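Local coordinates for cell division control protein 53 (Saccharomyces cerevisiae, PDB 3O2P), which serves as the cullin scaffold of SCF E3 ubiquitin ligases, which mark target proteins for proteasomal degradation, and is represented here by its C-terminal neddylation domain, at residues Phe23-Ile28 with Lys63-Ser68. Sequence-based numbering, arbitrary orientation.
Sequences FLEACI and KRAIDS
A65 lies at the middle of this helix crossing, and its methyl is met by L24, E25 and I28. CB of L24 comes to 3.9 Å from CB of A65. CD1 of I28 reaches CB of A65 at 3.7 Å. The same CD1 also lies 3.7 Å from CG1 of I66. In I28, CG1 is anti to the carbonyl carbon (chi1 -71°), and the branch runs on extended to CD1, which brings this methyl across to the other helix. The CB of I66 points away from 23-28, yet its CG1 branch still meets CD1 of I28; the two side chains cross at about a right angle. The L24 side chain also packs on M61 of helix 59-71 and on C47 and S51 of helix 40-51.

E25 runs past A65 along the polar side of the contact. Its CG lies 3.9 Å from CB of A65, so the aliphatic part of the chain adds to the apolar packing. The chain is extended beyond CG, which carries the carboxylate on to S68. There OE2 lies 3.4 Å from CB of S68. A water donates a hydrogen bond to OE2 of E25 at 2.8 Å and also bonds OG of S68, linking the two helices. The other oxygen, OE1, forms a salt bridge with K72, just past the end of helix 59-71. The carboxylate therefore has a partner on each oxygen, which should limit its rotation.

The axes of segments 23-28 and 63-68 come within 8.8 Å and cross at -67°. The small A65 lets the backbones come close, with CA of E25 and CA of A65 at 5.2 Å. This steep packing of helix 59-71 on the long helix 8-35 belongs to the winged-helix fold of the cullin neddylation domain.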
loop_
_atom_site.group_PDB
_atom_site.type_symbol
_atom_site.label_atom_id
_atom_site.label_comp_id
_atom_site.label_asym_id
_atom_site.label_seq_id
_atom_site.Cartn_x
_atom_site.Cartn_y
_atom_site.Cartn_z
ATOM N N PHE B 23 10.157 6.480 24.701
ATOM C CA PHE B 23 10.312 5.413 25.681
ATOM C C PHE B 23 9.702 4.106 25.174
ATOM O O PHE B 23 10.323 3.047 25.281
ATOM C CB PHE B 23 9.715 5.798 27.040
ATOM C CG PHE B 23 9.673 4.658 28.012
ATOM C CD1 PHE B 23 10.770 4.356 28.802
ATOM C CD2 PHE B 23 8.543 3.867 28.108
ATOM C CE1 PHE B 23 10.730 3.285 29.690
ATOM C CE2 PHE B 23 8.494 2.796 28.986
ATOM C CZ PHE B 23 9.589 2.500 29.778
ATOM N N LEU B 24 8.497 4.181 24.611
ATOM C CA LEU B 24 7.796 2.981 24.172
ATOM C C LEU B 24 8.472 2.339 22.969
ATOM O O LEU B 24 8.441 1.121 22.815
ATOM C CB LEU B 24 6.334 3.277 23.836
ATOM C CG LEU B 24 5.424 3.669 24.991
ATOM C CD1 LEU B 24 4.089 4.208 24.472
ATOM C CD2 LEU B 24 5.229 2.483 25.922
ATOM N N GLU B 25 9.075 3.158 22.112
ATOM C CA GLU B 25 9.806 2.617 20.976
ATOM C C GLU B 25 10.988 1.765 21.416
ATOM O O GLU B 25 11.211 0.692 20.857
ATOM C CB GLU B 25 10.254 3.720 20.010
ATOM C CG GLU B 25 9.112 4.240 19.137
ATOM C CD GLU B 25 9.579 5.277 18.125
ATOM O OE1 GLU B 25 10.690 5.115 17.569
ATOM O OE2 GLU B 25 8.834 6.255 17.896
ATOM N N ALA B 26 11.746 2.238 22.403
ATOM C CA ALA B 26 12.891 1.463 22.900
ATOM C C ALA B 26 12.413 0.216 23.634
ATOM O O ALA B 26 13.016 -0.854 23.524
ATOM C CB ALA B 26 13.747 2.295 23.805
ATOM N N CYS B 27 11.326 0.351 24.389
ATOM C CA CYS B 27 10.754 -0.806 25.062
ATOM C C CYS B 27 10.394 -1.893 24.041
ATOM O O CYS B 27 10.755 -3.050 24.201
ATOM C CB CYS B 27 9.522 -0.396 25.865
ATOM S SG CYS B 27 8.806 -1.724 26.841
ATOM N N ILE B 28 9.704 -1.506 22.973
ATOM C CA ILE B 28 9.258 -2.464 21.972
ATOM C C ILE B 28 10.442 -3.161 21.289
ATOM O O ILE B 28 10.423 -4.379 21.080
ATOM C CB ILE B 28 8.346 -1.785 20.931
ATOM C CG1 ILE B 28 6.992 -1.438 21.556
ATOM C CG2 ILE B 28 8.134 -2.671 19.721
ATOM C CD1 ILE B 28 6.139 -0.571 20.686
ATOM N N LYS B 63 0.593 1.463 19.832
ATOM C CA LYS B 63 0.379 1.294 18.405
ATOM C C LYS B 63 1.084 2.366 17.575
ATOM O O LYS B 63 1.637 2.048 16.526
ATOM C CB LYS B 63 -1.110 1.252 18.098
ATOM C CG LYS B 63 -1.796 0.091 18.787
ATOM C CD LYS B 63 -3.202 -0.107 18.272
ATOM C CE LYS B 63 -3.194 -0.463 16.812
ATOM N NZ LYS B 63 -4.559 -0.442 16.244
ATOM N N ARG B 64 1.064 3.619 18.030
ATOM C CA ARG B 64 1.848 4.670 17.369
ATOM C C ARG B 64 3.337 4.307 17.351
ATOM O O ARG B 64 4.002 4.416 16.319
ATOM C CB ARG B 64 1.641 6.048 18.021
ATOM C CG ARG B 64 0.229 6.609 17.824
ATOM C CD ARG B 64 0.154 8.135 17.997
ATOM N NE ARG B 64 0.662 8.599 19.286
ATOM C CZ ARG B 64 -0.003 8.513 20.434
ATOM N NH1 ARG B 64 -1.214 7.970 20.470
ATOM N NH2 ARG B 64 0.547 8.969 21.547
ATOM N N ALA B 65 3.852 3.866 18.495
ATOM C CA ALA B 65 5.240 3.421 18.590
ATOM C C ALA B 65 5.512 2.286 17.587
ATOM O O ALA B 65 6.530 2.284 16.877
ATOM C CB ALA B 65 5.556 2.975 20.030
ATOM N N ILE B 66 4.590 1.326 17.519
ATOM C CA ILE B 66 4.726 0.216 16.582
ATOM C C ILE B 66 4.782 0.717 15.141
ATOM O O ILE B 66 5.596 0.251 14.335
ATOM C CB ILE B 66 3.594 -0.826 16.745
ATOM C CG1 ILE B 66 3.747 -1.567 18.078
ATOM C CG2 ILE B 66 3.623 -1.842 15.615
ATOM C CD1 ILE B 66 2.640 -2.542 18.354
ATOM N N ASP B 67 3.916 1.665 14.812
ATOM C CA ASP B 67 3.878 2.199 13.465
ATOM C C ASP B 67 5.201 2.871 13.100
ATOM O O ASP B 67 5.700 2.678 12.005
ATOM C CB ASP B 67 2.728 3.185 13.316
ATOM C CG ASP B 67 2.528 3.614 11.882
ATOM O OD1 ASP B 67 3.201 4.567 11.443
ATOM O OD2 ASP B 67 1.716 2.981 11.181
ATOM N N SER B 68 5.765 3.651 14.028
ATOM C CA SER B 68 7.075 4.277 13.816
ATOM C C SER B 68 8.202 3.263 13.601
ATOM O O SER B 68 9.076 3.466 12.764
ATOM C CB SER B 68 7.438 5.192 14.986
ATOM O OG SER B 68 6.486 6.224 15.136
HETATM O O HOH W 1 6.124 6.603 18.339
#